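Long-range contact in tyrosinase (Aspergillus oryzae, PDB 6JU8), which probably oxidises L-tyrosine and L-dopa to L-dopaquinone with molecular oxygen at a dinuclear copper centre: residues 102-115 against 424-437. The protein carries 1 engineered substitution. Numbering follows the deposited sequence.
Sequences TFPTWHRVYVTLYE and FRSDDVKDWRSLNY. With CU (copper (II) ion), chain C.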
# COMPACT_ATOMS: atom_id res chain seq x y z
N THR A 102 -18.74 26.61 -15.05
CA THR A 102 -19.66 25.62 -14.52
C THR A 102 -18.94 24.46 -13.85
O THR A 102 -19.59 23.51 -13.42
CB THR A 102 -20.58 25.12 -15.67
OG1 THR A 102 -19.71 24.83 -16.78
CG2 THR A 102 -21.61 26.16 -16.10
N PHE A 103 -17.62 24.52 -13.72
CA PHE A 103 -16.91 23.46 -12.98
C PHE A 103 -17.54 23.22 -11.62
O PHE A 103 -17.83 22.07 -11.27
CB PHE A 103 -15.42 23.82 -12.90
CG PHE A 103 -14.68 23.11 -11.79
CD1 PHE A 103 -14.28 21.78 -11.96
CD2 PHE A 103 -14.41 23.76 -10.57
CE1 PHE A 103 -13.64 21.09 -10.95
CE2 PHE A 103 -13.79 23.05 -9.55
CZ PHE A 103 -13.44 21.72 -9.73
N PRO A 104 -17.80 24.21 -10.77
CA PRO A 104 -18.37 23.87 -9.45
C PRO A 104 -19.78 23.34 -9.53
O PRO A 104 -20.18 22.51 -8.69
CB PRO A 104 -18.34 25.22 -8.70
CG PRO A 104 -17.29 26.02 -9.42
CD PRO A 104 -17.46 25.65 -10.88
N THR A 105 -20.59 23.85 -10.48
CA THR A 105 -22.00 23.44 -10.46
C THR A 105 -22.20 22.09 -11.11
O THR A 105 -23.01 21.27 -10.62
CB THR A 105 -22.88 24.53 -11.11
OG1 THR A 105 -22.27 24.86 -12.36
CG2 THR A 105 -22.93 25.76 -10.21
N TRP A 106 -21.45 21.79 -12.17
CA TRP A 106 -21.52 20.42 -12.71
C TRP A 106 -21.18 19.43 -11.61
O TRP A 106 -21.86 18.42 -11.40
CB TRP A 106 -20.57 20.28 -13.93
CG TRP A 106 -20.78 18.94 -14.59
CD1 TRP A 106 -21.65 18.69 -15.62
CD2 TRP A 106 -20.15 17.71 -14.27
NE1 TRP A 106 -21.60 17.35 -15.97
CE2 TRP A 106 -20.69 16.74 -15.14
CE3 TRP A 106 -19.20 17.32 -13.31
CZ2 TRP A 106 -20.30 15.40 -15.09
CZ3 TRP A 106 -18.81 15.99 -13.27
CH2 TRP A 106 -19.36 15.03 -14.15
N HIS A 107 -20.08 19.69 -10.87
CA HIS A 107 -19.67 18.74 -9.84
C HIS A 107 -20.62 18.74 -8.66
O HIS A 107 -20.77 17.67 -8.02
CB HIS A 107 -18.23 19.02 -9.40
CG HIS A 107 -17.23 18.61 -10.44
ND1 HIS A 107 -16.84 19.41 -11.51
CD2 HIS A 107 -16.56 17.45 -10.61
CE1 HIS A 107 -15.95 18.75 -12.25
NE2 HIS A 107 -15.77 17.55 -11.74
N ARG A 108 -21.32 19.83 -8.36
CA ARG A 108 -22.31 19.83 -7.29
C ARG A 108 -23.37 18.79 -7.60
O ARG A 108 -23.77 18.02 -6.71
CB ARG A 108 -22.92 21.23 -7.14
CG ARG A 108 -24.08 21.27 -6.12
CD ARG A 108 -24.41 22.69 -5.68
NE ARG A 108 -23.36 23.23 -4.81
CZ ARG A 108 -23.23 24.48 -4.43
NH1 ARG A 108 -24.08 25.44 -4.79
NH2 ARG A 108 -22.19 24.81 -3.65
N VAL A 109 -23.85 18.77 -8.85
CA VAL A 109 -24.87 17.78 -9.22
C VAL A 109 -24.29 16.38 -9.21
O VAL A 109 -24.94 15.42 -8.75
CB VAL A 109 -25.48 18.12 -10.60
CG1 VAL A 109 -26.57 17.10 -10.96
CG2 VAL A 109 -26.09 19.52 -10.67
N TYR A 110 -23.06 16.20 -9.68
CA TYR A 110 -22.44 14.86 -9.74
C TYR A 110 -22.33 14.26 -8.35
O TYR A 110 -22.66 13.08 -8.16
CB TYR A 110 -21.06 15.00 -10.37
CG TYR A 110 -20.38 13.74 -10.84
CD1 TYR A 110 -21.07 12.64 -11.32
CD2 TYR A 110 -18.98 13.68 -10.82
CE1 TYR A 110 -20.41 11.50 -11.76
CE2 TYR A 110 -18.30 12.57 -11.30
CZ TYR A 110 -19.02 11.47 -11.75
OH TYR A 110 -18.31 10.38 -12.21
N VAL A 111 -21.87 15.06 -7.38
CA VAL A 111 -21.72 14.55 -6.00
C VAL A 111 -23.09 14.18 -5.43
O VAL A 111 -23.23 13.17 -4.73
CB VAL A 111 -21.02 15.59 -5.13
CG1 VAL A 111 -21.05 15.18 -3.64
CG2 VAL A 111 -19.57 15.77 -5.57
N THR A 112 -24.12 14.97 -5.74
CA THR A 112 -25.47 14.69 -5.25
C THR A 112 -26.01 13.41 -5.87
O THR A 112 -26.69 12.62 -5.20
CB THR A 112 -26.39 15.87 -5.60
OG1 THR A 112 -25.94 17.02 -4.88
CG2 THR A 112 -27.83 15.62 -5.18
N LEU A 113 -25.73 13.15 -7.14
CA LEU A 113 -26.12 11.88 -7.76
C LEU A 113 -25.54 10.71 -6.96
O LEU A 113 -26.24 9.74 -6.65
CB LEU A 113 -25.64 11.84 -9.21
CG LEU A 113 -25.63 10.50 -9.93
CD1 LEU A 113 -27.04 9.90 -10.04
CD2 LEU A 113 -25.01 10.61 -11.32
N TYR A 114 -24.25 10.77 -6.66
CA TYR A 114 -23.57 9.68 -5.95
C TYR A 114 -24.21 9.47 -4.58
O TYR A 114 -24.51 8.35 -4.19
CB TYR A 114 -22.12 10.04 -5.78
CG TYR A 114 -21.14 9.04 -5.23
CD1 TYR A 114 -20.84 7.86 -5.89
CD2 TYR A 114 -20.46 9.32 -4.04
CE1 TYR A 114 -19.92 6.95 -5.39
CE2 TYR A 114 -19.53 8.43 -3.55
CZ TYR A 114 -19.26 7.25 -4.21
OH TYR A 114 -18.32 6.40 -3.71
N GLU A 115 -24.40 10.59 -3.87
CA GLU A 115 -25.03 10.53 -2.55
C GLU A 115 -26.42 9.91 -2.61
O GLU A 115 -26.79 9.11 -1.74
CB GLU A 115 -25.11 11.95 -1.99
CG GLU A 115 -25.78 12.10 -0.63
CD GLU A 115 -25.75 13.55 -0.19
OE1 GLU A 115 -25.00 13.88 0.74
OE2 GLU A 115 -26.45 14.38 -0.83
N PHE A 424 -30.32 19.48 -15.63
CA PHE A 424 -29.90 20.48 -14.66
C PHE A 424 -29.23 21.68 -15.33
O PHE A 424 -28.55 21.56 -16.34
CB PHE A 424 -28.91 19.88 -13.66
CG PHE A 424 -29.54 19.25 -12.44
CD1 PHE A 424 -30.01 17.95 -12.43
CD2 PHE A 424 -29.66 20.01 -11.28
CE1 PHE A 424 -30.58 17.40 -11.28
CE2 PHE A 424 -30.24 19.48 -10.14
CZ PHE A 424 -30.70 18.17 -10.15
N ARG A 425 -29.42 22.84 -14.72
CA ARG A 425 -28.73 24.09 -15.03
C ARG A 425 -28.15 24.63 -13.74
O ARG A 425 -28.64 24.31 -12.66
CB ARG A 425 -29.67 25.12 -15.69
CG ARG A 425 -30.16 24.59 -17.04
CD ARG A 425 -29.95 25.58 -18.16
NE ARG A 425 -30.31 24.95 -19.43
CZ ARG A 425 -31.14 25.53 -20.29
NH1 ARG A 425 -31.64 26.72 -19.97
NH2 ARG A 425 -31.46 24.94 -21.43
N SER A 426 -27.13 25.48 -13.83
CA SER A 426 -26.43 25.96 -12.66
C SER A 426 -27.37 26.65 -11.69
O SER A 426 -27.25 26.45 -10.47
CB SER A 426 -25.31 26.92 -13.10
OG SER A 426 -24.28 26.17 -13.76
N ASP A 427 -28.32 27.46 -12.18
CA ASP A 427 -29.20 28.16 -11.23
C ASP A 427 -30.02 27.18 -10.40
O ASP A 427 -30.44 27.52 -9.29
CB ASP A 427 -30.14 29.09 -11.99
CG ASP A 427 -29.51 30.40 -12.38
OD1 ASP A 427 -28.49 30.79 -11.79
OD2 ASP A 427 -30.04 31.10 -13.25
N ASP A 428 -30.27 25.96 -10.88
CA ASP A 428 -31.02 24.96 -10.13
C ASP A 428 -30.33 24.57 -8.83
O ASP A 428 -31.02 24.18 -7.88
CB ASP A 428 -31.24 23.68 -10.95
CG ASP A 428 -32.04 23.91 -12.21
OD1 ASP A 428 -32.92 24.80 -12.23
OD2 ASP A 428 -31.80 23.20 -13.21
N VAL A 429 -29.00 24.71 -8.80
CA VAL A 429 -28.26 24.28 -7.61
C VAL A 429 -27.53 25.42 -6.94
O VAL A 429 -26.63 25.19 -6.12
CB VAL A 429 -27.30 23.11 -7.94
CG1 VAL A 429 -28.11 21.94 -8.46
CG2 VAL A 429 -26.21 23.55 -8.92
N LYS A 430 -27.90 26.67 -7.23
CA LYS A 430 -27.30 27.81 -6.52
C LYS A 430 -27.48 27.67 -5.02
O LYS A 430 -26.56 27.90 -4.22
CB LYS A 430 -27.95 29.10 -7.04
CG LYS A 430 -27.43 30.37 -6.37
CD LYS A 430 -28.38 31.54 -6.62
CE LYS A 430 -28.21 32.10 -8.02
NZ LYS A 430 -29.09 33.29 -8.25
N ASP A 431 -28.69 27.27 -4.61
CA ASP A 431 -28.91 26.96 -3.19
C ASP A 431 -28.77 25.46 -3.00
O ASP A 431 -29.67 24.70 -3.38
CB ASP A 431 -30.30 27.44 -2.76
CG ASP A 431 -30.53 27.23 -1.27
OD1 ASP A 431 -29.66 26.69 -0.57
OD2 ASP A 431 -31.63 27.60 -0.82
N TRP A 432 -27.64 25.03 -2.48
CA TRP A 432 -27.37 23.60 -2.33
C TRP A 432 -28.43 22.98 -1.42
O TRP A 432 -28.66 21.77 -1.50
CB TRP A 432 -25.93 23.38 -1.81
CG TRP A 432 -25.73 24.07 -0.50
CD1 TRP A 432 -25.92 23.53 0.74
CD2 TRP A 432 -25.29 25.43 -0.30
NE1 TRP A 432 -25.64 24.50 1.70
CE2 TRP A 432 -25.25 25.66 1.08
CE3 TRP A 432 -24.95 26.46 -1.19
CZ2 TRP A 432 -24.87 26.89 1.63
CZ3 TRP A 432 -24.57 27.68 -0.63
CH2 TRP A 432 -24.54 27.88 0.75
N ARG A 433 -29.08 23.77 -0.58
CA ARG A 433 -30.06 23.21 0.34
C ARG A 433 -31.28 22.71 -0.41
O ARG A 433 -32.07 21.91 0.11
CB ARG A 433 -30.43 24.23 1.43
CG ARG A 433 -29.26 24.49 2.38
CD ARG A 433 -29.35 25.85 3.06
NE ARG A 433 -28.96 26.86 2.08
CZ ARG A 433 -28.14 27.90 2.15
NH1 ARG A 433 -27.48 28.21 3.26
NH2 ARG A 433 -27.96 28.67 1.08
N SER A 434 -31.44 23.16 -1.66
CA SER A 434 -32.57 22.61 -2.42
C SER A 434 -32.35 21.13 -2.73
O SER A 434 -33.31 20.46 -3.09
CB SER A 434 -32.79 23.39 -3.72
OG SER A 434 -31.68 23.20 -4.56
N LEU A 435 -31.12 20.64 -2.60
CA LEU A 435 -30.79 19.23 -2.81
C LEU A 435 -30.82 18.46 -1.49
O LEU A 435 -30.41 17.31 -1.42
CB LEU A 435 -29.41 19.12 -3.48
CG LEU A 435 -29.32 19.78 -4.86
CD1 LEU A 435 -27.87 19.83 -5.34
CD2 LEU A 435 -30.22 19.03 -5.83
N ASN A 436 -31.31 19.12 -0.45
CA ASN A 436 -31.57 18.55 0.86
C ASN A 436 -30.31 18.08 1.59
O ASN A 436 -30.29 17.02 2.23
CB ASN A 436 -32.55 17.37 0.80
CG ASN A 436 -33.18 17.14 2.16
OD1 ASN A 436 -33.27 18.06 2.97
ND2 ASN A 436 -33.64 15.93 2.47
N TYR A 437 -29.24 18.86 1.54
CA TYR A 437 -28.09 18.69 2.40
C TYR A 437 -27.58 20.07 2.79
O TYR A 437 -27.92 21.08 2.17
CB TYR A 437 -26.97 17.88 1.74
CG TYR A 437 -26.30 18.57 0.57
CD1 TYR A 437 -25.27 19.46 0.76
CD2 TYR A 437 -26.73 18.32 -0.74
CE1 TYR A 437 -24.67 20.09 -0.33
CE2 TYR A 437 -26.13 18.92 -1.84
CZ TYR A 437 -25.09 19.81 -1.62
OH TYR A 437 -24.50 20.41 -2.71
CU CU C . -14.27 16.60 -12.66
O HOH W 1 -23.28 18.17 -3.97
O HOH W 2 -29.21 15.05 -0.23
O HOH W 3 -12.80 16.42 -11.42
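The guanidinium of Arg108 is gripped from several sides: its NH1 gives a nearly straight bond (162°) to Val429 O at 2.9 Å, lying in both the guanidinium and the carbonyl plane. NH1 also bonds Gln387, and NE makes a salt bridge to Asp380 of helix 371-389; the carboxylate probably compensates the buried charge, and together these bonds fix the group's rotation. Trp432 CB lies over one guanidinium face, while NH1 meets the indole edge at CE3. With CG anti to the backbone N (chi1 175°) and a bend at chi3, the arginine lays CD against Val429 CB, 3.7 Å away. Tyr437 OH, hydrogen-bonded to Asp380, sits 3.5 Å from Arg108 CG, and a water donates to both this hydroxyl and Arg108 O. Towards the helix start, Thr105 OG1 and Ser426 OG share a 2.8 Å hydrogen bond. Beside the arginine, Val109 lays both methyls on one face of Phe424: CG1 makes a CH-pi contact, 3.9 Å from the ring centroid, and CG2 touches Phe424 CD2 and Val429 CG1. The loop thus packs along the helix side turned from copper; His107 binds one of the two copper ions with His71 and His98, in the helical dicopper core of the tyrosinase central domain.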